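Local coordinates for protein importin-95 (Chaetomium thermophilum, PDB 4XRI) that acts as an importin-beta transport receptor for the nuclear import of protein cargo and probably binds a small GTPase, at residues V536-A541 against Q591-R596; T511-V516 against E532-F537; Q558-T563 against T584-V589. The protein carries 2 engineered substitutions. All blocks are in the same frame, centred on the assembly; numbering follows the deposited sequence.

In the fold
Contacts 1, 2 and 3 are all buried, and together they tie four successive helices of the HEAT-repeat array. Contact 2 pairs helix 503-516 with helix 524-539, and contact 3 pairs helix 546-567 with helix 573-597; both join chain neighbours running antiparallel, and both rest on leucines with no hydrogen bond between their segments. Contact 1 joins the second helix of each pair, 524-539 and 573-597. There an apolar patch gives way to a polar grip, because helix 524-539 has ended and a loop carbonyl meets an arginine. Contacts 1 and 2 meet where A592 CB packs on S535 O, while R559 of contact 3 sends its guanidinium to L514 O of contact 2.

Contact 1 of 3, residues V536-A541 against Q591-R596; sequences VFVQNA and QATVQR
R596 meets A541 side-on, offering NE and NH2 to a single carbonyl oxygen. The bonds are equal in length, A541 O lying 2.8 Å from R596 NE and 2.8 Å from R596 NH2, and the oxygen sits almost in the guanidinium plane. Seen from the carbonyl the fit is less regular: both nitrogens approach the same face of its plane, NE well above it. The group gets there because CG stands anti to the backbone N (chi1 -170°) and the chain then bends at chi2 (57°), which lays CG against the last turn, 3.4 Å from V538 O. NH2 has a second partner in N543 OD1, which should restrain the guanidinium from turning.

Here the end of helix 524-539 leans on helix 573-597, two non-consecutive helices of a HEAT-repeat array, with helix 546-567 closing over V538 and T593 through L552, V549 and S553. V538 supplies the apolar part of the contact. Its CG1 rests over the A592 backbone, 3.4 Å from A592 O, and meets A592 CB at 3.7 Å; T593 CG2 comes alongside the same methyl. Past the helix end, N540 folds back: its backbone N and ND2 reach V536 O from opposite faces, the ND2 bond measuring 2.6 Å to V536 O, while A541 turns its carbonyl to the arginine.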
loop_
_atom_site.group_PDB
_atom_site.type_symbol
_atom_site.label_atom_id
_atom_site.label_comp_id
_atom_site.label_asym_id
_atom_site.label_seq_id
_atom_site.Cartn_x
_atom_site.Cartn_y
_atom_site.Cartn_z
ATOM N N VAL A 536 -21.095 -6.135 8.149
ATOM C CA VAL A 536 -21.489 -5.781 6.789
ATOM C C VAL A 536 -22.963 -6.092 6.532
ATOM O O VAL A 536 -23.647 -5.354 5.818
ATOM C CB VAL A 536 -20.608 -6.518 5.754
ATOM C CG1 VAL A 536 -21.118 -6.291 4.341
ATOM C CG2 VAL A 536 -19.162 -6.064 5.880
ATOM N N PHE A 537 -23.452 -7.177 7.124
ATOM C CA PHE A 537 -24.873 -7.508 7.047
ATOM C C PHE A 537 -25.718 -6.407 7.681
ATOM O O PHE A 537 -26.767 -6.035 7.157
ATOM C CB PHE A 537 -25.157 -8.849 7.730
ATOM C CG PHE A 537 -25.185 -10.018 6.786
ATOM C CD1 PHE A 537 -24.008 -10.574 6.311
ATOM C CD2 PHE A 537 -26.389 -10.566 6.382
ATOM C CE1 PHE A 537 -24.035 -11.651 5.445
ATOM C CE2 PHE A 537 -26.423 -11.641 5.520
ATOM C CZ PHE A 537 -25.244 -12.184 5.049
ATOM N N VAL A 538 -25.243 -5.885 8.808
ATOM C CA VAL A 538 -25.934 -4.811 9.513
ATOM C C VAL A 538 -25.929 -3.523 8.706
ATOM O O VAL A 538 -26.967 -2.877 8.547
ATOM C CB VAL A 538 -25.298 -4.540 10.893
ATOM C CG1 VAL A 538 -25.802 -3.222 11.464
ATOM C CG2 VAL A 538 -25.593 -5.685 11.840
ATOM N N GLN A 539 -24.752 -3.154 8.203
ATOM C CA GLN A 539 -24.592 -1.942 7.404
ATOM C C GLN A 539 -25.583 -1.887 6.243
ATOM O O GLN A 539 -26.137 -0.831 5.938
ATOM C CB GLN A 539 -23.162 -1.838 6.858
ATOM C CG GLN A 539 -22.087 -1.644 7.913
ATOM C CD GLN A 539 -20.693 -1.613 7.316
ATOM O OE1 GLN A 539 -20.528 -1.476 6.103
ATOM N NE2 GLN A 539 -19.680 -1.750 8.164
ATOM N N ASN A 540 -25.807 -3.034 5.611
ATOM C CA ASN A 540 -26.636 -3.111 4.416
ATOM C C ASN A 540 -28.052 -3.615 4.685
ATOM O O ASN A 540 -28.769 -3.999 3.758
ATOM C CB ASN A 540 -25.969 -4.016 3.383
ATOM C CG ASN A 540 -24.623 -3.492 2.929
ATOM O OD1 ASN A 540 -24.543 -2.671 2.017
ATOM N ND2 ASN A 540 -23.555 -3.963 3.566
ATOM N N ALA A 541 -28.455 -3.614 5.951
ATOM C CA ALA A 541 -29.767 -4.123 6.329
ATOM C C ALA A 541 -30.872 -3.150 5.934
ATOM O O ALA A 541 -30.669 -1.936 5.924
ATOM C CB ALA A 541 -29.813 -4.399 7.824
ATOM N N GLN A 591 -20.650 -0.511 16.347
ATOM C CA GLN A 591 -20.600 0.678 15.502
ATOM C C GLN A 591 -21.577 0.578 14.333
ATOM O O GLN A 591 -22.251 1.551 13.990
ATOM C CB GLN A 591 -19.176 0.896 14.983
ATOM C CG GLN A 591 -18.996 2.128 14.111
ATOM C CD GLN A 591 -17.612 2.206 13.497
ATOM O OE1 GLN A 591 -16.677 1.559 13.966
ATOM N NE2 GLN A 591 -17.477 2.991 12.434
ATOM N N ALA A 592 -21.659 -0.611 13.741
ATOM C CA ALA A 592 -22.547 -0.857 12.610
ATOM C C ALA A 592 -24.011 -0.693 13.006
ATOM O O ALA A 592 -24.789 -0.061 12.290
ATOM C CB ALA A 592 -22.307 -2.245 12.040
ATOM N N THR A 593 -24.378 -1.254 14.157
ATOM C CA THR A 593 -25.750 -1.169 14.641
ATOM C C THR A 593 -26.112 0.262 15.021
ATOM O O THR A 593 -27.245 0.697 14.815
ATOM C CB THR A 593 -25.986 -2.084 15.858
ATOM O OG1 THR A 593 -25.117 -1.695 16.929
ATOM C CG2 THR A 593 -25.726 -3.541 15.496
ATOM N N VAL A 594 -25.149 0.990 15.577
ATOM C CA VAL A 594 -25.378 2.379 15.959
ATOM C C VAL A 594 -25.677 3.235 14.734
ATOM O O VAL A 594 -26.681 3.953 14.696
ATOM C CB VAL A 594 -24.171 2.976 16.712
ATOM C CG1 VAL A 594 -24.361 4.473 16.908
ATOM C CG2 VAL A 594 -23.976 2.282 18.060
ATOM N N GLN A 595 -24.802 3.149 13.734
ATOM C CA GLN A 595 -24.981 3.887 12.483
ATOM C C GLN A 595 -26.280 3.507 11.780
ATOM O O GLN A 595 -26.993 4.372 11.267
ATOM C CB GLN A 595 -23.802 3.650 11.532
ATOM C CG GLN A 595 -22.499 4.286 11.975
ATOM C CD GLN A 595 -21.423 4.220 10.905
ATOM O OE1 GLN A 595 -20.278 3.857 11.181
ATOM N NE2 GLN A 595 -21.785 4.579 9.677
ATOM N N ARG A 596 -26.582 2.214 11.768
ATOM C CA ARG A 596 -27.761 1.715 11.075
ATOM C C ARG A 596 -29.052 2.150 11.768
ATOM O O ARG A 596 -30.049 2.448 11.112
ATOM C CB ARG A 596 -27.721 0.192 10.970
ATOM C CG ARG A 596 -28.796 -0.374 10.061
ATOM C CD ARG A 596 -28.703 0.230 8.669
ATOM N NE ARG A 596 -29.865 -0.106 7.848
ATOM C CZ ARG A 596 -30.959 0.643 7.755
ATOM N NH1 ARG A 596 -31.049 1.780 8.431
ATOM N NH2 ARG A 596 -31.968 0.254 6.982
#

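Contact 2 of 3, residues T511-V516 against E532-F537; sequences TNLLTV and EVLSVF
L513 drives its forked end between V533 and L534, and the conformation of this one leucine decides most of the contact. Its CG lies anti to the carbonyl carbon (chi1 -68°) and the chain continues outward, so that both methyls are delivered to the opposing helix. CD1 goes deepest. It lies 3.7 Å from V533 CG1 and equally close to the backbone, with L534 CA also 3.7 Å from L513 CD1; L534 CB closes in a little farther along. CD2, the other branch, sits against the root of the valine, 3.9 Å from V533 CB. The two side chains cross at about a right angle, and the valine thus presents its branch point and one methyl to the leucine fork.

L534 takes a different shape. With CG anti to the backbone N (chi1 -178°), its side chain swings across to L514, whose end bends nearer than its root would suggest; L514 CD2 and L534 CD2 meet at 4.2 Å. One turn on, L513 CD1 lies obliquely to the F537 ring, 4.4 Å from F537 CD1.

Neighbouring helices complete the enclosure. F467 and L470 of helix 455-472 cover L513, C481 of helix 477-490 touches V533, and V589 of helix 573-597 lies on L534. No hydrogen bond crosses between the segments, and the cohesion between them is that of packed aliphatic groups.

The segment axes approach to 9.9 Å and run nearly antiparallel, at 156° between their N-to-C directions. Two helices consecutive in the chain, joined by a short connection and packed through L513 and L514 against V533, L534 and F537, pair in the antiparallel manner characteristic of HEAT-repeat proteins such as the importin-beta family.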
loop_
_atom_site.group_PDB
_atom_site.type_symbol
_atom_site.label_atom_id
_atom_site.label_comp_id
_atom_site.label_asym_id
_atom_site.label_seq_id
_atom_site.Cartn_x
_atom_site.Cartn_y
_atom_site.Cartn_z
ATOM N N THR A 511 -28.221 -15.070 13.309
ATOM C CA THR A 511 -28.191 -16.211 14.214
ATOM C C THR A 511 -26.970 -17.095 13.965
ATOM O O THR A 511 -26.284 -17.503 14.905
ATOM C CB THR A 511 -29.470 -17.057 14.077
ATOM O OG1 THR A 511 -30.540 -16.429 14.795
ATOM C CG2 THR A 511 -29.253 -18.450 14.627
ATOM N N ASN A 512 -26.695 -17.376 12.694
ATOM C CA ASN A 512 -25.547 -18.202 12.326
ATOM C C ASN A 512 -24.217 -17.560 12.708
ATOM O O ASN A 512 -23.321 -18.223 13.232
ATOM C CB ASN A 512 -25.559 -18.498 10.825
ATOM C CG ASN A 512 -26.671 -19.452 10.427
ATOM O OD1 ASN A 512 -27.244 -20.142 11.273
ATOM N ND2 ASN A 512 -26.978 -19.498 9.134
ATOM N N LEU A 513 -24.099 -16.263 12.445
ATOM C CA LEU A 513 -22.872 -15.533 12.729
ATOM C C LEU A 513 -22.653 -15.379 14.230
ATOM O O LEU A 513 -21.521 -15.418 14.705
ATOM C CB LEU A 513 -22.904 -14.166 12.046
ATOM C CG LEU A 513 -22.847 -14.245 10.521
ATOM C CD1 LEU A 513 -23.225 -12.917 9.895
ATOM C CD2 LEU A 513 -21.457 -14.677 10.073
ATOM N N LEU A 514 -23.743 -15.208 14.973
ATOM C CA LEU A 514 -23.667 -15.139 16.428
ATOM C C LEU A 514 -23.317 -16.499 17.022
ATOM O O LEU A 514 -22.680 -16.579 18.076
ATOM C CB LEU A 514 -24.985 -14.625 17.016
ATOM C CG LEU A 514 -25.193 -13.110 16.997
ATOM C CD1 LEU A 514 -26.590 -12.743 17.471
ATOM C CD2 LEU A 514 -24.137 -12.423 17.843
ATOM N N THR A 515 -23.721 -17.566 16.337
ATOM C CA THR A 515 -23.441 -18.919 16.802
ATOM C C THR A 515 -21.962 -19.255 16.662
ATOM O O THR A 515 -21.343 -19.766 17.592
ATOM C CB THR A 515 -24.267 -19.966 16.030
ATOM O OG1 THR A 515 -25.664 -19.678 16.174
ATOM C CG2 THR A 515 -23.978 -21.369 16.551
ATOM N N VAL A 516 -21.396 -18.948 15.500
ATOM C CA VAL A 516 -20.007 -19.287 15.214
ATOM C C VAL A 516 -19.035 -18.414 16.015
ATOM O O VAL A 516 -17.907 -18.823 16.290
ATOM C CB VAL A 516 -19.707 -19.167 13.695
ATOM C CG1 VAL A 516 -19.832 -17.731 13.224
ATOM C CG2 VAL A 516 -18.332 -19.731 13.362
ATOM N N GLU A 532 -16.815 -9.546 11.127
ATOM C CA GLU A 532 -16.766 -8.608 10.010
ATOM C C GLU A 532 -17.970 -8.802 9.095
ATOM O O GLU A 532 -18.567 -7.834 8.629
ATOM C CB GLU A 532 -15.471 -8.768 9.213
ATOM C CG GLU A 532 -15.214 -7.626 8.246
ATOM C CD GLU A 532 -14.037 -7.884 7.321
ATOM O OE1 GLU A 532 -13.529 -9.027 7.286
ATOM O OE2 GLU A 532 -13.621 -6.936 6.622
ATOM N N VAL A 533 -18.320 -10.062 8.854
ATOM C CA VAL A 533 -19.495 -10.406 8.060
ATOM C C VAL A 533 -20.751 -9.821 8.686
ATOM O O VAL A 533 -21.560 -9.179 8.011
ATOM C CB VAL A 533 -19.665 -11.934 7.929
ATOM C CG1 VAL A 533 -20.918 -12.253 7.128
ATOM C CG2 VAL A 533 -18.444 -12.545 7.279
ATOM N N LEU A 534 -20.902 -10.048 9.986
ATOM C CA LEU A 534 -22.041 -9.545 10.739
ATOM C C LEU A 534 -22.149 -8.027 10.634
ATOM O O LEU A 534 -23.244 -7.481 10.485
ATOM C CB LEU A 534 -21.930 -9.969 12.205
ATOM C CG LEU A 534 -23.084 -9.565 13.123
ATOM C CD1 LEU A 534 -24.413 -9.977 12.509
ATOM C CD2 LEU A 534 -22.911 -10.180 14.501
ATOM N N SER A 535 -21.006 -7.356 10.707
ATOM C CA SER A 535 -20.955 -5.908 10.562
ATOM C C SER A 535 -21.524 -5.465 9.214
ATOM O O SER A 535 -22.332 -4.541 9.147
ATOM C CB SER A 535 -19.517 -5.404 10.716
ATOM O OG SER A 535 -19.436 -4.020 10.422
ATOM N N VAL A 536 -21.095 -6.135 8.149
ATOM C CA VAL A 536 -21.489 -5.781 6.789
ATOM C C VAL A 536 -22.963 -6.092 6.532
ATOM O O VAL A 536 -23.647 -5.354 5.818
ATOM C CB VAL A 536 -20.608 -6.518 5.754
ATOM C CG1 VAL A 536 -21.118 -6.291 4.341
ATOM C CG2 VAL A 536 -19.162 -6.064 5.880
ATOM N N PHE A 537 -23.452 -7.177 7.124
ATOM C CA PHE A 537 -24.873 -7.508 7.047
ATOM C C PHE A 537 -25.718 -6.407 7.681
ATOM O O PHE A 537 -26.767 -6.035 7.157
ATOM C CB PHE A 537 -25.157 -8.849 7.730
ATOM C CG PHE A 537 -25.185 -10.018 6.786
ATOM C CD1 PHE A 537 -24.008 -10.574 6.311
ATOM C CD2 PHE A 537 -26.389 -10.566 6.382
ATOM C CE1 PHE A 537 -24.035 -11.651 5.445
ATOM C CE2 PHE A 537 -26.423 -11.641 5.520
ATOM C CZ PHE A 537 -25.244 -12.184 5.049
#

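Contact 3 of 3, residues Q558-T563 against T584-V589; sequences QRLEET and TSLCTV
An apolar helix-to-helix contact, led by L586 against R559, L560 and T563, holds helix 546-567 to helix 573-597 in a buried interface between consecutive helices of the array. L586 straddles the stem of R559 with both methyls, and CD1 alone goes on to the backbone and to T563. L586 CD1 lies 3.9 Å from R559 C and meets T563 CG2 tip to tip at 4.0 Å. L586 CD2, 3.9 Å from R559 CB, also reaches R559 CD, the two side chains crossing roughly at right angles. L560 and L586 instead slide past one another in opposite directions, L560 CD2 settling 3.7 Å from L586 CB, and C587 SG borders the same methyl more loosely.

The segment axes stand 9.9 Å apart and run at 153°, the antiparallel pairing of consecutive helices that recurs through HEAT-repeat proteins. Helix 605-616 adds I615 against L560 and L612 against C587, while Y531 of helix 524-539 covers L586.

T563 holds its hydroxyl between the backbone N and the carbonyl carbon (chi1 67°), where OG1 donates to L560 O at 2.6 Å and meets Q583 NE2; CG2 is left to face L586. Replacing T563 with alanine removes both branches, which would probably open a gap beyond L586 CD1 and leave the Q583 amide without its hydroxyl partner. The R559 chain, extended to NE, carries its charge away to L514 O, T517 OG1 and Y531 OH.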
loop_
_atom_site.group_PDB
_atom_site.type_symbol
_atom_site.label_atom_id
_atom_site.label_comp_id
_atom_site.label_asym_id
_atom_site.label_seq_id
_atom_site.Cartn_x
_atom_site.Cartn_y
_atom_site.Cartn_z
ATOM N N GLN A 558 -23.885 -6.982 25.511
ATOM C CA GLN A 558 -23.714 -7.975 26.566
ATOM C C GLN A 558 -22.349 -8.661 26.470
ATOM O O GLN A 558 -21.665 -8.855 27.477
ATOM C CB GLN A 558 -24.839 -9.012 26.496
ATOM C CG GLN A 558 -24.933 -9.920 27.703
ATOM C CD GLN A 558 -26.185 -10.782 27.685
ATOM O OE1 GLN A 558 -27.068 -10.604 26.843
ATOM N NE2 GLN A 558 -26.266 -11.721 28.620
ATOM N N ARG A 559 -21.959 -9.012 25.248
ATOM C CA ARG A 559 -20.664 -9.639 24.993
ATOM C C ARG A 559 -19.506 -8.691 25.286
ATOM O O ARG A 559 -18.474 -9.107 25.818
ATOM C CB ARG A 559 -20.581 -10.130 23.544
ATOM C CG ARG A 559 -21.483 -11.319 23.241
ATOM C CD ARG A 559 -21.202 -11.891 21.861
ATOM N NE ARG A 559 -22.093 -13.007 21.557
ATOM C CZ ARG A 559 -22.023 -13.751 20.458
ATOM N NH1 ARG A 559 -21.090 -13.509 19.546
ATOM N NH2 ARG A 559 -22.886 -14.744 20.273
ATOM N N LEU A 560 -19.682 -7.420 24.935
ATOM C CA LEU A 560 -18.693 -6.392 25.239
ATOM C C LEU A 560 -18.480 -6.255 26.742
ATOM O O LEU A 560 -17.346 -6.181 27.217
ATOM C CB LEU A 560 -19.118 -5.047 24.642
ATOM C CG LEU A 560 -18.545 -4.693 23.268
ATOM C CD1 LEU A 560 -19.172 -3.408 22.744
ATOM C CD2 LEU A 560 -17.035 -4.556 23.368
ATOM N N GLU A 561 -19.583 -6.216 27.479
ATOM C CA GLU A 561 -19.543 -6.149 28.937
ATOM C C GLU A 561 -18.820 -7.351 29.539
ATOM O O GLU A 561 -18.117 -7.228 30.543
ATOM C CB GLU A 561 -20.962 -6.053 29.506
ATOM C CG GLU A 561 -21.651 -4.731 29.218
ATOM C CD GLU A 561 -23.147 -4.780 29.465
ATOM O OE1 GLU A 561 -23.678 -5.889 29.689
ATOM O OE2 GLU A 561 -23.793 -3.711 29.432
ATOM N N GLU A 562 -18.987 -8.510 28.909
ATOM C CA GLU A 562 -18.394 -9.744 29.411
ATOM C C GLU A 562 -16.878 -9.812 29.195
ATOM O O GLU A 562 -16.198 -10.627 29.818
ATOM C CB GLU A 562 -19.073 -10.952 28.760
ATOM C CG GLU A 562 -20.439 -11.266 29.354
ATOM C CD GLU A 562 -21.242 -12.254 28.527
ATOM O OE1 GLU A 562 -20.760 -12.662 27.452
ATOM O OE2 GLU A 562 -22.359 -12.618 28.954
ATOM N N THR A 563 -16.350 -8.951 28.329
ATOM C CA THR A 563 -14.907 -8.913 28.088
ATOM C C THR A 563 -14.160 -8.203 29.209
ATOM O O THR A 563 -12.939 -8.326 29.328
ATOM C CB THR A 563 -14.556 -8.208 26.760
ATOM O OG1 THR A 563 -14.882 -6.816 26.847
ATOM C CG2 THR A 563 -15.302 -8.836 25.590
ATOM N N THR A 584 -12.260 -5.463 19.688
ATOM C CA THR A 584 -12.204 -4.672 18.462
ATOM C C THR A 584 -13.293 -5.102 17.485
ATOM O O THR A 584 -13.942 -4.268 16.849
ATOM C CB THR A 584 -10.829 -4.788 17.773
ATOM O OG1 THR A 584 -9.814 -4.280 18.647
ATOM C CG2 THR A 584 -10.811 -3.988 16.483
ATOM N N SER A 585 -13.487 -6.412 17.371
ATOM C CA SER A 585 -14.520 -6.960 16.500
ATOM C C SER A 585 -15.912 -6.581 17.001
ATOM O O SER A 585 -16.788 -6.211 16.219
ATOM C CB SER A 585 -14.395 -8.482 16.402
ATOM O OG SER A 585 -13.199 -8.857 15.741
ATOM N N LEU A 586 -16.108 -6.684 18.312
ATOM C CA LEU A 586 -17.393 -6.368 18.924
ATOM C C LEU A 586 -17.725 -4.884 18.798
ATOM O O LEU A 586 -18.886 -4.514 18.625
ATOM C CB LEU A 586 -17.398 -6.787 20.396
ATOM C CG LEU A 586 -17.571 -8.286 20.652
ATOM C CD1 LEU A 586 -17.312 -8.617 22.112
ATOM C CD2 LEU A 586 -18.965 -8.732 20.242
ATOM N N CYS A 587 -16.702 -4.040 18.890
ATOM C CA CYS A 587 -16.885 -2.605 18.704
ATOM C C CYS A 587 -17.272 -2.301 17.263
ATOM O O CYS A 587 -18.077 -1.406 17.006
ATOM C CB CYS A 587 -15.618 -1.835 19.087
ATOM S SG CYS A 587 -15.356 -1.638 20.868
ATOM N N THR A 588 -16.692 -3.049 16.328
ATOM C CA THR A 588 -16.991 -2.884 14.911
ATOM C C THR A 588 -18.460 -3.168 14.618
ATOM O O THR A 588 -19.121 -2.413 13.909
ATOM C CB THR A 588 -16.112 -3.804 14.041
ATOM O OG1 THR A 588 -14.746 -3.379 14.124
ATOM C CG2 THR A 588 -16.562 -3.762 12.583
ATOM N N VAL A 589 -18.967 -4.264 15.174
ATOM C CA VAL A 589 -20.367 -4.632 15.010
ATOM C C VAL A 589 -21.273 -3.623 15.702
ATOM O O VAL A 589 -22.281 -3.196 15.137
ATOM C CB VAL A 589 -20.657 -6.038 15.574
ATOM C CG1 VAL A 589 -22.129 -6.371 15.411
ATOM C CG2 VAL A 589 -19.798 -7.080 14.877
#